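Local structure of monosaccharide ABC transporter substrate-binding protein, CUT2 family (Acidothermus cellulolyticus, 4RU1) at residues A[26-31]-A[106-111]; A[230-235]-A[297-302]. The protein binds myo-inositol between its two lobes and probably serves as the substrate-binding component of an ABC-type sugar transporter. All coordinates share one frame; numbering follows the deposited sequence.

Interaction 1: A[26-31]-A[106-111]; sequences ITHQQP and AFNAGI. With INS (1,2,3,4,5,6-hexahydroxy-cyclohexane), chain M.
His28 and Asn108 meet at the myo-inositol, each in the loop that follows a parallel strand of one alpha/beta lobe, strands 21-27 and 104-107. Ligand-binding loops at the C-terminal ends of parallel strands are characteristic of the periplasmic binding protein fold. Strand 79-82 runs between these two in the sheet, so Thr27 CA and Asn108 CA are 8.9 Å apart and the contact is made mainly by side chains. Asn108 shows the geometry atom by atom. From CB, its CG lies anti to the backbone N (chi1 -177°), which sends the amide toward 26-31 and the ligand. Asn108 CG itself stays 3.6 Å from INS O6. Beyond it the amide splits its work: Asn108 OD1 accepts from INS O5 at 2.7 Å, while Asn108 ND2 donates to INS O6 at 2.9 Å and also bonds Glu256, so both amide ends are engaged and the flip of the group is fixed. Asn108 OD1 also lies in the plane of the His28 ring, at its edge, 3.4 Å from His28 CE1; the ring and amide planes are 32° apart. His28 NE2 donates to INS O5 at 3.0 Å, so this hydroxyl receives from the imidazole and gives to the amide. The other ring nitrogen, His28 ND1, is bonded to Thr83, a second-shell hold on the ring's rotation, and Trp36 packs edge-to-face with it. A leucine in place of this asparagine would probably leave INS O5 without its acceptor and INS O6 without this donor, and Glu256 would lose a partner. Behind the pocket, Thr27 OG1 accepts from Gln29 N in an ST turn and is bonded to Tyr56, while Thr27 CG2 rests 3.9 Å from Phe107 CZ.

Interaction 2: A[230-235]-A[297-302]; sequences FDFNTQ and KFAERG. With INS (1,2,3,4,5,6-hexahydroxy-cyclohexane), chain M.
Phe232 CG lies anti to its own carbonyl carbon (chi1 -77°), which brings Phe232 CD2 to 3.9 Å from Ala299 CB, an apolar contact on the buried side. Toward the surface, Glu300 CG takes the same position on its residue (chi1 -79°), with the chain extended beyond it, and passes 3.3 Å from Thr234 O. A water bridges the same two residues, donating to Thr234 O at 2.8 Å and to Glu300 OE2 at 2.9 Å. The other carboxylate oxygen, OE1, is met nearly end-on by Lys297 NZ in a salt bridge. Thr234 CG2 lies 3.6 Å from Ala299 O, whose bond from Gly302 N belongs to the Schellman motif that ends helix 293-300; Gly302, at positive phi, is its C-prime residue. Asn233 OD1 accepts from Gln235 N, the donor 59° out of the carbonyl plane, a capping bond before helix 236-241. At the inner end of the loop, Asp231 OD2 accepts from INS O1 at 2.6 Å. The loop thus runs from strand 226-230 at the ligand to helix 236-241, whose Pro237 touches Phe232, Ala299 and Glu300 where helix 293-300 ends.

How the interactions relate
Interactions 1 and 2 reach the same myo-inositol from different sheets: segments 26-31 and 106-111 close strands of the parallel sheet and continue into loops, whereas 230-235 does so from strand 226-230 of the mixed one. Their centres lie 20 Å apart and their nearest atoms about 7 Å, so the ligand, rather than direct touch, links them. Interaction 1 is wholly buried, and the ligand joins its two segments through an imidazole and a carboxamide. Interaction 2 is partly buried: a carboxylate meets the ligand from one segment alone, while the contact between segments lies farther out, with an apolar inner side and a bridging water near the surface, beside a salt bridge internal to 297-302.

Interaction 1: A[26-31]-A[106-111]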
# COMPACT_ATOMS: atom_id res chain seq x y z
N ILE A 26 10.07 9.62 -0.82
CA ILE A 26 10.72 8.83 0.21
C ILE A 26 9.75 7.82 0.74
O ILE A 26 8.64 8.15 1.20
CB ILE A 26 11.15 9.77 1.31
CG1 ILE A 26 12.17 10.77 0.75
CG2 ILE A 26 11.83 8.99 2.41
CD1 ILE A 26 12.46 11.94 1.68
N THR A 27 10.11 6.55 0.62
CA THR A 27 9.22 5.49 1.02
C THR A 27 9.92 4.44 1.93
O THR A 27 11.08 4.53 2.30
CB THR A 27 8.64 4.80 -0.20
OG1 THR A 27 9.58 3.81 -0.61
CG2 THR A 27 8.32 5.75 -1.31
N HIS A 28 9.10 3.51 2.38
CA HIS A 28 9.50 2.37 3.21
C HIS A 28 9.66 1.06 2.45
O HIS A 28 9.73 0.03 3.09
CB HIS A 28 8.47 2.21 4.31
CG HIS A 28 7.07 1.93 3.80
ND1 HIS A 28 6.19 2.95 3.50
CD2 HIS A 28 6.41 0.78 3.57
CE1 HIS A 28 5.05 2.44 3.11
NE2 HIS A 28 5.16 1.13 3.12
N GLN A 29 9.70 1.14 1.10
CA GLN A 29 9.79 0.00 0.19
C GLN A 29 10.88 -0.97 0.68
O GLN A 29 12.05 -0.55 0.90
CB GLN A 29 10.09 0.49 -1.21
CG GLN A 29 10.50 -0.62 -2.13
CD GLN A 29 10.79 -0.19 -3.52
OE1 GLN A 29 10.99 0.98 -3.80
NE2 GLN A 29 10.77 -1.14 -4.43
N GLN A 30 10.48 -2.22 0.87
CA GLN A 30 11.46 -3.30 1.02
C GLN A 30 12.04 -3.57 -0.35
O GLN A 30 11.30 -3.73 -1.33
CB GLN A 30 10.77 -4.54 1.51
CG GLN A 30 11.64 -5.77 1.60
CD GLN A 30 12.53 -5.73 2.83
OE1 GLN A 30 12.12 -5.32 3.92
NE2 GLN A 30 13.77 -6.13 2.66
N PRO A 31 13.36 -3.70 -0.47
CA PRO A 31 13.87 -4.03 -1.82
C PRO A 31 13.27 -5.27 -2.41
O PRO A 31 13.03 -6.26 -1.67
CB PRO A 31 15.38 -4.25 -1.57
CG PRO A 31 15.65 -3.28 -0.43
CD PRO A 31 14.42 -3.31 0.48
N ALA A 106 1.96 13.54 2.08
CA ALA A 106 2.08 12.15 2.58
C ALA A 106 1.26 11.24 1.69
O ALA A 106 0.32 11.69 1.03
CB ALA A 106 1.75 12.02 4.03
N PHE A 107 1.65 9.99 1.57
CA PHE A 107 0.91 9.11 0.74
C PHE A 107 1.16 7.67 1.20
O PHE A 107 2.11 7.37 1.95
CB PHE A 107 1.22 9.30 -0.77
CG PHE A 107 2.58 8.80 -1.18
CD1 PHE A 107 3.73 9.51 -0.91
CD2 PHE A 107 2.66 7.65 -1.95
CE1 PHE A 107 4.99 9.02 -1.28
CE2 PHE A 107 3.91 7.15 -2.29
CZ PHE A 107 5.05 7.85 -2.01
N ASN A 108 0.23 6.78 0.83
CA ASN A 108 0.29 5.34 0.96
C ASN A 108 0.15 4.83 2.43
O ASN A 108 -0.67 3.93 2.67
CB ASN A 108 1.52 4.74 0.38
CG ASN A 108 1.51 3.24 0.49
OD1 ASN A 108 2.16 2.69 1.38
ND2 ASN A 108 0.77 2.57 -0.34
N ALA A 109 0.94 5.36 3.36
CA ALA A 109 0.85 4.98 4.75
C ALA A 109 0.82 6.19 5.62
O ALA A 109 1.59 7.09 5.41
CB ALA A 109 1.99 4.11 5.14
N GLY A 110 0.02 6.12 6.69
CA GLY A 110 -0.09 7.16 7.72
C GLY A 110 -1.32 8.05 7.61
O GLY A 110 -1.24 9.21 7.95
N ILE A 111 -2.44 7.53 7.13
CA ILE A 111 -3.61 8.35 6.88
C ILE A 111 -4.11 9.04 8.20
O ILE A 111 -4.62 10.12 8.14
CB ILE A 111 -4.75 7.54 6.21
CG1 ILE A 111 -5.87 8.47 5.74
CG2 ILE A 111 -5.34 6.48 7.19
CD1 ILE A 111 -6.90 7.78 4.88
C1 INS M . 0.75 -2.39 -0.05
C2 INS M . 1.70 -3.58 0.07
C3 INS M . 3.13 -3.07 0.18
C4 INS M . 3.31 -2.01 1.25
C5 INS M . 2.40 -0.85 1.04
C6 INS M . 0.96 -1.24 0.93
O1 INS M . -0.63 -2.79 -0.10
O2 INS M . 1.38 -4.21 1.32
O3 INS M . 3.94 -4.22 0.49
O4 INS M . 4.69 -1.56 1.30
O5 INS M . 2.47 0.11 2.13
O6 INS M . 0.12 -0.10 0.61

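Interaction 2: A[230-235]-A[297-302]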
# COMPACT_ATOMS: atom_id res chain seq x y z
N PHE A 230 -5.13 -7.81 -1.04
CA PHE A 230 -4.99 -6.42 -1.39
C PHE A 230 -4.06 -6.33 -2.59
O PHE A 230 -2.99 -7.04 -2.61
CB PHE A 230 -4.44 -5.63 -0.19
CG PHE A 230 -5.40 -5.43 0.92
CD1 PHE A 230 -5.79 -6.46 1.77
CD2 PHE A 230 -5.91 -4.19 1.14
CE1 PHE A 230 -6.69 -6.22 2.76
CE2 PHE A 230 -6.83 -3.96 2.11
CZ PHE A 230 -7.22 -4.95 2.96
N ASP A 231 -4.38 -5.45 -3.56
CA ASP A 231 -3.50 -5.02 -4.68
C ASP A 231 -3.50 -5.97 -5.86
O ASP A 231 -3.83 -7.15 -5.79
CB ASP A 231 -2.02 -4.85 -4.23
CG ASP A 231 -1.84 -3.89 -3.08
OD1 ASP A 231 -2.62 -2.92 -2.94
OD2 ASP A 231 -0.87 -4.07 -2.30
N PHE A 232 -3.01 -5.42 -6.96
CA PHE A 232 -2.76 -6.17 -8.16
C PHE A 232 -1.27 -6.34 -8.39
O PHE A 232 -0.51 -5.49 -8.00
CB PHE A 232 -3.34 -5.40 -9.38
CG PHE A 232 -4.82 -5.49 -9.52
CD1 PHE A 232 -5.67 -4.73 -8.75
CD2 PHE A 232 -5.36 -6.45 -10.33
CE1 PHE A 232 -7.06 -4.84 -8.89
CE2 PHE A 232 -6.75 -6.62 -10.44
CZ PHE A 232 -7.58 -5.81 -9.73
N ASN A 233 -0.90 -7.41 -9.07
CA ASN A 233 0.32 -7.46 -9.88
C ASN A 233 -0.06 -8.09 -11.23
O ASN A 233 -1.26 -8.27 -11.51
CB ASN A 233 1.44 -8.25 -9.17
CG ASN A 233 1.17 -9.73 -9.09
OD1 ASN A 233 0.15 -10.24 -9.54
ND2 ASN A 233 2.09 -10.44 -8.45
N THR A 234 0.94 -8.43 -12.03
CA THR A 234 0.69 -8.84 -13.38
C THR A 234 -0.12 -10.14 -13.40
O THR A 234 -0.83 -10.43 -14.39
CB THR A 234 1.99 -9.03 -14.20
OG1 THR A 234 2.87 -9.98 -13.58
CG2 THR A 234 2.74 -7.74 -14.31
N GLN A 235 -0.02 -10.92 -12.29
CA GLN A 235 -0.65 -12.23 -12.22
C GLN A 235 -2.10 -12.26 -11.70
O GLN A 235 -2.83 -13.22 -11.90
CB GLN A 235 0.21 -13.15 -11.35
CG GLN A 235 1.59 -13.43 -11.96
CD GLN A 235 2.52 -14.04 -10.96
OE1 GLN A 235 2.83 -15.23 -11.00
NE2 GLN A 235 2.96 -13.23 -10.03
N LYS A 297 -5.65 -5.71 -18.60
CA LYS A 297 -4.58 -5.29 -19.49
C LYS A 297 -3.66 -4.31 -18.79
O LYS A 297 -2.42 -4.40 -18.97
CB LYS A 297 -5.17 -4.69 -20.79
CG LYS A 297 -5.02 -5.58 -22.01
CD LYS A 297 -5.43 -7.02 -21.74
CE LYS A 297 -4.31 -7.97 -22.16
NZ LYS A 297 -4.66 -9.39 -21.95
N PHE A 298 -4.24 -3.39 -18.01
CA PHE A 298 -3.45 -2.38 -17.32
C PHE A 298 -2.56 -2.98 -16.21
O PHE A 298 -1.36 -2.66 -16.06
CB PHE A 298 -4.33 -1.25 -16.74
CG PHE A 298 -5.06 -0.41 -17.75
CD1 PHE A 298 -4.41 0.15 -18.82
CD2 PHE A 298 -6.40 -0.13 -17.57
CE1 PHE A 298 -5.11 0.96 -19.72
CE2 PHE A 298 -7.10 0.63 -18.46
CZ PHE A 298 -6.45 1.21 -19.54
N ALA A 299 -3.16 -3.86 -15.42
CA ALA A 299 -2.41 -4.64 -14.41
C ALA A 299 -1.30 -5.48 -15.04
O ALA A 299 -0.15 -5.53 -14.56
CB ALA A 299 -3.37 -5.49 -13.59
N GLU A 300 -1.62 -6.10 -16.18
CA GLU A 300 -0.66 -6.97 -16.85
C GLU A 300 0.55 -6.20 -17.46
O GLU A 300 1.62 -6.77 -17.61
CB GLU A 300 -1.38 -7.88 -17.85
CG GLU A 300 -2.10 -9.10 -17.19
CD GLU A 300 -3.26 -9.67 -18.02
OE1 GLU A 300 -3.45 -9.23 -19.17
OE2 GLU A 300 -4.03 -10.54 -17.53
N ARG A 301 0.42 -4.87 -17.72
CA ARG A 301 1.56 -4.04 -18.10
C ARG A 301 2.21 -3.33 -16.92
O ARG A 301 3.06 -2.45 -17.09
CB ARG A 301 1.12 -3.03 -19.16
CG ARG A 301 0.36 -1.83 -18.62
CD ARG A 301 -0.41 -1.08 -19.69
NE ARG A 301 -0.78 0.24 -19.18
CZ ARG A 301 -1.43 1.16 -19.89
NH1 ARG A 301 -1.81 0.88 -21.15
NH2 ARG A 301 -1.72 2.35 -19.34
N GLY A 302 1.78 -3.65 -15.70
CA GLY A 302 2.42 -3.10 -14.50
C GLY A 302 2.01 -1.68 -14.17
O GLY A 302 2.71 -1.02 -13.41
C1 INS M . 0.75 -2.39 -0.05
C2 INS M . 1.70 -3.58 0.07
C3 INS M . 3.13 -3.07 0.18
C4 INS M . 3.31 -2.01 1.25
C5 INS M . 2.40 -0.85 1.04
C6 INS M . 0.96 -1.24 0.93
O1 INS M . -0.63 -2.79 -0.10
O2 INS M . 1.38 -4.21 1.32
O3 INS M . 3.94 -4.22 0.49
O4 INS M . 4.69 -1.56 1.30
O5 INS M . 2.47 0.11 2.13
O6 INS M . 0.12 -0.10 0.61
O HOH W 1 -3.04 -11.91 -15.22